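Local coordinates for protein xyloglucan-specific endo-beta-1,4-glucanase (PDB 4W88) that hydrolyses internal beta-1,4-glucosidic linkages in the backbone of the plant cell-wall polysaccharide xyloglucan, as a family 5 glycoside hydrolase, at residues G38-T43 with L319-L324; E86-A91 with M96-D101. The protein carries 1 engineered substitution. All coordinates share one frame; numbering follows the deposited sequence.

Contact 1: residues G38-T43 with L319-L324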
ATOM      1  N   GLY A  38      -5.506  15.776  10.467  1.00 18.85           N
ATOM      2  CA  GLY A  38      -6.712  16.528  10.070  1.00 21.92           C
ATOM      3  C   GLY A  38      -7.870  15.753   9.544  1.00 18.21           C
ATOM      4  O   GLY A  38      -8.938  16.309   9.196  1.00 23.45           O
ATOM      5  N   ASN A  39      -7.711  14.431   9.535  1.00 19.20           N
ATOM      6  CA  ASN A  39      -8.854  13.564   9.156  1.00 17.67           C
ATOM      7  C   ASN A  39      -9.732  13.216  10.296  1.00 20.17           C
ATOM      8  O   ASN A  39      -9.274  13.127  11.434  1.00 20.86           O
ATOM      9  CB  ASN A  39      -8.360  12.334   8.423  1.00 20.71           C
ATOM     10  CG  ASN A  39      -8.019  12.687   6.966  1.00 22.33           C
ATOM     11  OD1 ASN A  39      -8.678  13.578   6.398  1.00 27.89           O
ATOM     12  ND2 ASN A  39      -6.958  12.132   6.412  1.00 19.89           N
ATOM     13  N   PRO A  40     -11.017  13.043  10.005  1.00 19.57           N
ATOM     14  CA  PRO A  40     -11.903  12.629  11.111  1.00 20.76           C
ATOM     15  C   PRO A  40     -11.660  11.189  11.556  1.00 17.15           C
ATOM     16  O   PRO A  40     -11.084  10.360  10.806  1.00 19.64           O
ATOM     17  CB  PRO A  40     -13.283  12.729  10.487  1.00 21.01           C
ATOM     18  CG  PRO A  40     -13.048  12.499   9.024  1.00 25.96           C
ATOM     19  CD  PRO A  40     -11.695  13.061   8.698  1.00 22.21           C
ATOM     20  N   LYS A  41     -12.075  10.862  12.739  1.00 20.22           N
ATOM     21  CA  LYS A  41     -11.958   9.493  13.208  1.00 21.17           C
ATOM     22  C   LYS A  41     -12.764   8.575  12.223  1.00 18.13           C
ATOM     23  O   LYS A  41     -13.920   8.872  11.817  1.00 19.92           O
ATOM     24  CB  LYS A  41     -12.486   9.387  14.611  1.00 23.40           C
ATOM     25  CG  LYS A  41     -12.438   7.988  15.199  1.00 22.76           C
ATOM     26  CD  LYS A  41     -12.803   7.916  16.688  1.00 27.82           C
ATOM     27  CE  LYS A  41     -12.866   6.437  17.045  1.00 32.37           C
ATOM     28  NZ  LYS A  41     -13.296   6.310  18.418  1.00 32.04           N
ATOM     29  N   THR A  42     -12.164   7.456  11.834  1.00 17.39           N
ATOM     30  CA  THR A  42     -12.809   6.551  10.872  1.00 16.02           C
ATOM     31  C   THR A  42     -14.036   5.930  11.543  1.00 17.41           C
ATOM     32  O   THR A  42     -14.029   5.590  12.780  1.00 17.56           O
ATOM     33  CB  THR A  42     -11.795   5.473  10.450  1.00 17.04           C
ATOM     34  OG1 THR A  42     -10.594   6.116  10.016  1.00 17.25           O
ATOM     35  CG2 THR A  42     -12.302   4.680   9.306  1.00 17.14           C
ATOM     36  N   THR A  43     -15.071   5.773  10.740  1.00 18.93           N
ATOM     37  CA  THR A  43     -16.310   5.150  11.208  1.00 17.37           C
ATOM     38  C   THR A  43     -16.719   3.985  10.264  1.00 16.29           C
ATOM     39  O   THR A  43     -16.213   3.880   9.121  1.00 17.42           O
ATOM     40  CB  THR A  43     -17.447   6.130  11.163  1.00 20.53           C
ATOM     41  OG1 THR A  43     -17.614   6.550   9.795  1.00 19.57           O
ATOM     42  CG2 THR A  43     -17.185   7.283  12.078  1.00 22.75           C
ATOM     43  N   LEU A 319     -12.984  10.584  -1.489  1.00 20.03           N
ATOM     44  CA  LEU A 319     -14.107  10.554  -0.560  1.00 18.14           C
ATOM     45  C   LEU A 319     -14.052  11.732   0.417  1.00 21.02           C
ATOM     46  O   LEU A 319     -13.121  11.855   1.185  1.00 20.39           O
ATOM     47  CB  LEU A 319     -14.191   9.236   0.169  1.00 18.97           C
ATOM     48  CG  LEU A 319     -15.293   9.163   1.247  1.00 21.07           C
ATOM     49  CD1 LEU A 319     -16.686   9.376   0.560  1.00 22.32           C
ATOM     50  CD2 LEU A 319     -15.185   7.859   2.036  1.00 22.81           C
ATOM     51  N   ASN A 320     -15.073  12.590   0.379  1.00 20.65           N
ATOM     52  CA  ASN A 320     -15.240  13.622   1.407  1.00 22.02           C
ATOM     53  C   ASN A 320     -15.801  12.926   2.647  1.00 21.30           C
ATOM     54  O   ASN A 320     -17.015  12.640   2.734  1.00 22.22           O
ATOM     55  CB  ASN A 320     -16.122  14.779   0.950  1.00 23.13           C
ATOM     56  CG  ASN A 320     -16.225  15.859   2.002  1.00 26.65           C
ATOM     57  OD1 ASN A 320     -16.043  15.609   3.209  1.00 29.39           O
ATOM     58  ND2 ASN A 320     -16.550  17.050   1.574  1.00 28.90           N
ATOM     59  N   ARG A 321     -14.908  12.568   3.562  1.00 20.72           N
ATOM     60  CA  ARG A 321     -15.312  11.640   4.625  1.00 20.13           C
ATOM     61  C   ARG A 321     -16.352  12.244   5.588  1.00 20.94           C
ATOM     62  O   ARG A 321     -17.236  11.520   6.081  1.00 24.85           O
ATOM     63  CB  ARG A 321     -14.080  11.213   5.396  1.00 21.37           C
ATOM     64  CG  ARG A 321     -13.064  10.444   4.598  1.00 19.22           C
ATOM     65  CD  ARG A 321     -11.904   9.994   5.430  1.00 19.48           C
ATOM     66  NE  ARG A 321     -10.815   9.571   4.563  1.00 17.77           N
ATOM     67  CZ  ARG A 321      -9.618   9.259   5.034  1.00 19.13           C
ATOM     68  NH1 ARG A 321      -9.446   9.217   6.348  1.00 16.55           N
ATOM     69  NH2 ARG A 321      -8.594   9.074   4.232  1.00 19.37           N
ATOM     70  N   SER A 322     -16.299  13.561   5.758  1.00 24.90           N
ATOM     71  CA  SER A 322     -17.241  14.199   6.691  1.00 30.68           C
ATOM     72  C   SER A 322     -18.646  14.264   6.139  1.00 24.43           C
ATOM     73  O   SER A 322     -19.576  14.303   6.925  1.00 28.92           O
ATOM     74  CB  SER A 322     -16.809  15.596   7.100  1.00 32.32           C
ATOM     75  OG  SER A 322     -15.633  15.492   7.850  1.00 43.21           O
ATOM     76  N   LEU A 323     -18.780  14.339   4.824  1.00 28.42           N
ATOM     77  CA  LEU A 323     -20.071  14.457   4.177  1.00 30.73           C
ATOM     78  C   LEU A 323     -20.585  13.122   3.647  1.00 29.77           C
ATOM     79  O   LEU A 323     -21.747  13.022   3.241  1.00 25.93           O
ATOM     80  CB  LEU A 323     -19.995  15.443   3.016  1.00 33.49           C
ATOM     81  CG  LEU A 323     -19.688  16.843   3.466  1.00 36.98           C
ATOM     82  CD1 LEU A 323     -19.882  17.795   2.307  1.00 49.54           C
ATOM     83  CD2 LEU A 323     -20.603  17.231   4.615  1.00 44.45           C
ATOM     84  N   LEU A 324     -19.693  12.141   3.592  1.00 26.36           N
ATOM     85  CA  LEU A 324     -19.990  10.848   2.948  1.00 25.43           C
ATOM     86  C   LEU A 324     -20.467  11.053   1.513  1.00 25.89           C
ATOM     87  O   LEU A 324     -21.393  10.340   1.029  1.00 27.94           O
ATOM     88  CB  LEU A 324     -21.025  10.011   3.766  1.00 24.26           C
ATOM     89  CG  LEU A 324     -20.597   9.715   5.212  1.00 27.10           C
ATOM     90  CD1 LEU A 324     -21.660   8.930   5.918  1.00 31.94           C
ATOM     91  CD2 LEU A 324     -19.275   8.933   5.218  1.00 27.39           C
TER
HETATM   92  O   HOH W   1     -11.210   8.634   8.594  1.00 17.44           O

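Contact 2: residues E86-A91 with M96-D101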
ATOM      1  N   GLU A  86     -10.353  -2.392  15.337  1.00 17.35           N
ATOM      2  CA  GLU A  86     -11.681  -1.810  15.093  1.00 16.97           C
ATOM      3  C   GLU A  86     -11.843  -1.373  13.640  1.00 17.88           C
ATOM      4  O   GLU A  86     -12.874  -1.550  13.075  1.00 17.83           O
ATOM      5  CB  GLU A  86     -11.956  -0.593  15.930  1.00 25.01           C
ATOM      6  CG  GLU A  86     -12.246  -0.806  17.336  1.00 33.38           C
ATOM      7  CD  GLU A  86     -12.934   0.415  17.882  1.00 45.78           C
ATOM      8  OE1 GLU A  86     -12.477   1.497  17.774  1.00 21.70           O
ATOM      9  OE2 GLU A  86     -13.995   0.282  18.437  1.00 51.13           O
ATOM     10  N   VAL A  87     -10.796  -0.777  13.077  1.00 16.01           N
ATOM     11  CA  VAL A  87     -10.844  -0.262  11.721  1.00 17.48           C
ATOM     12  C   VAL A  87     -10.841  -1.406  10.710  1.00 17.12           C
ATOM     13  O   VAL A  87     -11.649  -1.416   9.764  1.00 17.07           O
ATOM     14  CB  VAL A  87      -9.724   0.743  11.482  1.00 16.09           C
ATOM     15  CG1 VAL A  87      -9.757   1.204  10.055  1.00 17.15           C
ATOM     16  CG2 VAL A  87      -9.963   1.965  12.372  1.00 18.48           C
ATOM     17  N   VAL A  88      -9.966  -2.388  10.957  1.00 15.37           N
ATOM     18  CA  VAL A  88      -9.951  -3.593  10.108  1.00 14.35           C
ATOM     19  C   VAL A  88     -11.381  -4.195  10.169  1.00 11.72           C
ATOM     20  O   VAL A  88     -11.918  -4.666   9.152  1.00 15.50           O
ATOM     21  CB  VAL A  88      -8.906  -4.584  10.585  1.00 16.12           C
ATOM     22  CG1 VAL A  88      -9.017  -5.968   9.939  1.00 16.60           C
ATOM     23  CG2 VAL A  88      -7.519  -3.985  10.246  1.00 17.25           C
ATOM     24  N   ASP A  89     -11.949  -4.296  11.387  1.00 15.76           N
ATOM     25  CA  ASP A  89     -13.254  -4.919  11.545  1.00 17.89           C
ATOM     26  C   ASP A  89     -14.364  -4.188  10.838  1.00 15.47           C
ATOM     27  O   ASP A  89     -15.316  -4.846  10.372  1.00 17.73           O
ATOM     28  CB  ASP A  89     -13.600  -5.030  13.023  1.00 20.34           C
ATOM     29  CG  ASP A  89     -12.809  -6.072  13.751  1.00 19.21           C
ATOM     30  OD1 ASP A  89     -12.117  -6.896  13.134  1.00 19.00           O
ATOM     31  OD2 ASP A  89     -13.019  -6.154  14.967  1.00 19.78           O
ATOM     32  N   TYR A  90     -14.286  -2.844  10.672  1.00 15.28           N
ATOM     33  CA  TYR A  90     -15.245  -2.155   9.784  1.00 17.38           C
ATOM     34  C   TYR A  90     -15.302  -2.803   8.372  1.00 17.38           C
ATOM     35  O   TYR A  90     -16.395  -3.049   7.810  1.00 18.00           O
ATOM     36  CB  TYR A  90     -14.937  -0.704   9.607  1.00 16.17           C
ATOM     37  CG  TYR A  90     -14.944   0.191  10.836  1.00 17.63           C
ATOM     38  CD1 TYR A  90     -15.836  -0.002  11.877  1.00 17.41           C
ATOM     39  CD2 TYR A  90     -14.102   1.270  10.900  1.00 18.92           C
ATOM     40  CE1 TYR A  90     -15.826   0.816  12.999  1.00 17.23           C
ATOM     41  CE2 TYR A  90     -14.101   2.098  12.012  1.00 16.91           C
ATOM     42  CZ  TYR A  90     -14.895   1.859  13.066  1.00 18.70           C
ATOM     43  OH  TYR A  90     -14.860   2.696  14.147  1.00 19.29           O
ATOM     44  N   ALA A  91     -14.127  -3.141   7.853  1.00 15.37           N
ATOM     45  CA  ALA A  91     -14.009  -3.744   6.560  1.00 17.38           C
ATOM     46  C   ALA A  91     -14.488  -5.199   6.567  1.00 18.91           C
ATOM     47  O   ALA A  91     -15.168  -5.661   5.628  1.00 17.68           O
ATOM     48  CB  ALA A  91     -12.618  -3.631   6.018  1.00 14.70           C
HETATM   49  N   MSE A  96     -15.122  -7.174   2.879  1.00 17.38           N
HETATM   50  CA  MSE A  96     -14.102  -6.552   2.005  1.00 19.04           C
HETATM   51  C   MSE A  96     -12.783  -7.311   2.043  1.00 17.05           C
HETATM   52  O   MSE A  96     -12.485  -8.032   3.009  1.00 17.83           O
HETATM   53  CB  MSE A  96     -13.859  -5.107   2.432  1.00 17.84           C
HETATM   54  CG  MSE A  96     -15.088  -4.251   2.231  1.00 19.76           C
HETATM   55 SE   MSE A  96     -14.810  -2.433   2.901  1.00 19.27          SE
HETATM   56  CE  MSE A  96     -13.885  -1.677   1.392  1.00 19.76           C
ATOM     57  N   TYR A  97     -12.024  -7.183   0.932  1.00 17.51           N
ATOM     58  CA  TYR A  97     -10.616  -7.549   0.884  1.00 17.05           C
ATOM     59  C   TYR A  97      -9.848  -6.428   1.566  1.00 13.89           C
ATOM     60  O   TYR A  97     -10.155  -5.244   1.365  1.00 17.34           O
ATOM     61  CB  TYR A  97     -10.178  -7.823  -0.566  1.00 16.69           C
ATOM     62  CG  TYR A  97     -10.896  -9.052  -1.100  1.00 18.67           C
ATOM     63  CD1 TYR A  97     -12.219  -8.986  -1.633  1.00 21.89           C
ATOM     64  CD2 TYR A  97     -10.330 -10.279  -0.931  1.00 20.72           C
ATOM     65  CE1 TYR A  97     -12.884 -10.143  -1.966  1.00 24.16           C
ATOM     66  CE2 TYR A  97     -10.959 -11.435  -1.311  1.00 22.91           C
ATOM     67  CZ  TYR A  97     -12.221 -11.377  -1.805  1.00 22.40           C
ATOM     68  OH  TYR A  97     -12.821 -12.593  -2.087  1.00 28.68           O
ATOM     69  N   ILE A  98      -8.803  -6.792   2.300  1.00 15.38           N
ATOM     70  CA  ILE A  98      -8.147  -5.853   3.190  1.00 15.43           C
ATOM     71  C   ILE A  98      -6.637  -6.005   3.105  1.00 15.24           C
ATOM     72  O   ILE A  98      -6.150  -7.156   3.158  1.00 16.27           O
ATOM     73  CB  ILE A  98      -8.569  -6.056   4.663  1.00 13.78           C
ATOM     74  CG1 ILE A  98     -10.088  -6.074   4.771  1.00 17.18           C
ATOM     75  CG2 ILE A  98      -7.954  -4.967   5.552  1.00 18.28           C
ATOM     76  CD1 ILE A  98     -10.621  -6.643   6.080  1.00 18.95           C
ATOM     77  N   ILE A  99      -5.931  -4.903   3.101  1.00 14.98           N
ATOM     78  CA  ILE A  99      -4.507  -4.932   3.353  1.00 14.62           C
ATOM     79  C   ILE A  99      -4.197  -4.114   4.562  1.00 14.66           C
ATOM     80  O   ILE A  99      -4.527  -2.960   4.618  1.00 16.76           O
ATOM     81  CB  ILE A  99      -3.665  -4.427   2.154  1.00 15.28           C
ATOM     82  CG1 ILE A  99      -3.887  -5.292   0.907  1.00 17.34           C
ATOM     83  CG2 ILE A  99      -2.207  -4.259   2.536  1.00 17.36           C
ATOM     84  CD1 ILE A  99      -3.226  -4.677  -0.348  1.00 16.96           C
ATOM     85  N   LEU A 100      -3.524  -4.754   5.511  1.00 14.26           N
ATOM     86  CA  LEU A 100      -2.918  -4.093   6.673  1.00 15.30           C
ATOM     87  C   LEU A 100      -1.394  -3.983   6.447  1.00 16.31           C
ATOM     88  O   LEU A 100      -0.743  -4.999   6.200  1.00 15.26           O
ATOM     89  CB  LEU A 100      -3.109  -4.925   7.927  1.00 15.82           C
ATOM     90  CG  LEU A 100      -2.532  -4.379   9.216  1.00 15.31           C
ATOM     91  CD1 LEU A 100      -3.111  -3.025   9.600  1.00 19.11           C
ATOM     92  CD2 LEU A 100      -2.705  -5.450  10.311  1.00 19.16           C
ATOM     93  N   ASP A 101      -0.841  -2.765   6.498  1.00 15.55           N
ATOM     94  CA  ASP A 101       0.590  -2.610   6.390  1.00 14.83           C
ATOM     95  C   ASP A 101       1.250  -2.102   7.675  1.00 15.28           C
ATOM     96  O   ASP A 101       0.563  -1.874   8.684  1.00 16.05           O
ATOM     97  CB  ASP A 101       0.980  -1.743   5.185  1.00 15.56           C
ATOM     98  CG  ASP A 101       0.927  -0.225   5.406  1.00 14.04           C
ATOM     99  OD1 ASP A 101       0.713   0.240   6.510  1.00 14.72           O
ATOM    100  OD2 ASP A 101       1.217   0.501   4.346  1.00 16.27           O
TER

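Contact 1: residues G38-T43 with L319-L324
Asn39 and Pro40 pack against Arg321 where the loops that follow the first and the last strand of a (beta/alpha)8 barrel, 15-18 and 300-305, meet beside the closure of the barrel. Segment 319-324 supplies the first strand, 319-320, and the turn of a small hairpin that returns as strand 325-326.

The polar part of the contact centres on the Arg321 guanidinium. The Asn39 amide lies over one of its faces, with planes 33° apart, and Asn39 CG is 3.8 Å from Arg321 NH1. The amide's own bonds reach both loops: Asn39 ND2 donates to Asn20 O and Asn306 O, and Asn39 OD1 accepts from Asn307 ND2. Asparagine suits the place because one short side chain offers a donor and an acceptor together. Arg321 CG stands opposite the carbonyl carbon (chi1 -63°), and the chain then runs extended to NE, carrying the charge inward to Gly19 O and Thr21 OG1.

Apolar packing covers the root of this arginine. Pro40 CG rests 4.0 Å from Arg321 CB, the two side chains crossing at about a right angle. The proline ring suits the place because it is compact and apolar and can lie against the aliphatic root of the arginine. Pro40 CG also makes a van der Waals contact with Ser322 OG, at 4.1 Å.

A water completes the join. Arg321 NH1 donates to it over 2.9 Å, and it donates hydrogen bonds to Pro40 O at 2.8 Å and to Thr42 OG1 at 3.0 Å, the same hydroxyl oxygen that is hydrogen-bonded to Glu34 OE2.

Contact 2: residues E86-A91 with M96-D101
The flat peptide carbonyl of Ala91 meets the backbone of Met96: Met96 N donates to Ala91 O over 3.1 Å, nearly straight at 166°, with the donor tilted 34° from the carbonyl plane. The flat ring of Tyr90, one residue earlier, has Glu86 O over the centre of one face, 3.4 Å above its plane, but the ring turns away from the strand.

A short turn links helix 78-92 to strand 97-101, the helix and second strand of a beta-alpha-beta unit that starts at strand 57-60, the repeating crossover of the TIM barrel. The helix packs on the strand through apolar groups. Ile98 aims its CG1 branch at the helix, with CD1 3.6 Å from Ala91 CB and 4.2 Å from Val88 CG1. Alanine suits its position because a single methyl lets the helix lie close against the strand, while the beta-branched Val88 and Ile98 fill the interface with compact bulk and also reach Ile60.

Met96, a selenomethionine, lays its chain alongside the end of the helix. A bend at chi3 (82°) turns its methyl aside, and SE sits 4.0 Å from Ala91 CB; the side chain also touches Val47 and Asn51 of helix 44-53.

The chemistry is thus that of a buried hydrophobic seam with one backbone bond at its end; that bond gives a carbonyl near the helix C-terminus a partner and ties the connecting turn to the start of the strand.

In the fold
Contact 2 is nested within the long loop of chain closed by contact 1, and their centres lie 16 Å apart. Contact 1 joins loops beyond the barrel strands, whereas contact 2 seats a helix on the barrel wall. They touch through Tyr90, whose OH packs 3.3 Å from Thr42 O and whose CE2 packs 3.7 Å from Thr43 C. Arg83 adds a polar tie, hydrogen-bonding both Thr42 O and Tyr90 OH and forming a salt bridge with Glu86. The xyloglucan oligosaccharide is held by other residues, among them Glu149, Trp159 and Tyr225; none of the residues lining that pocket lies in either contact.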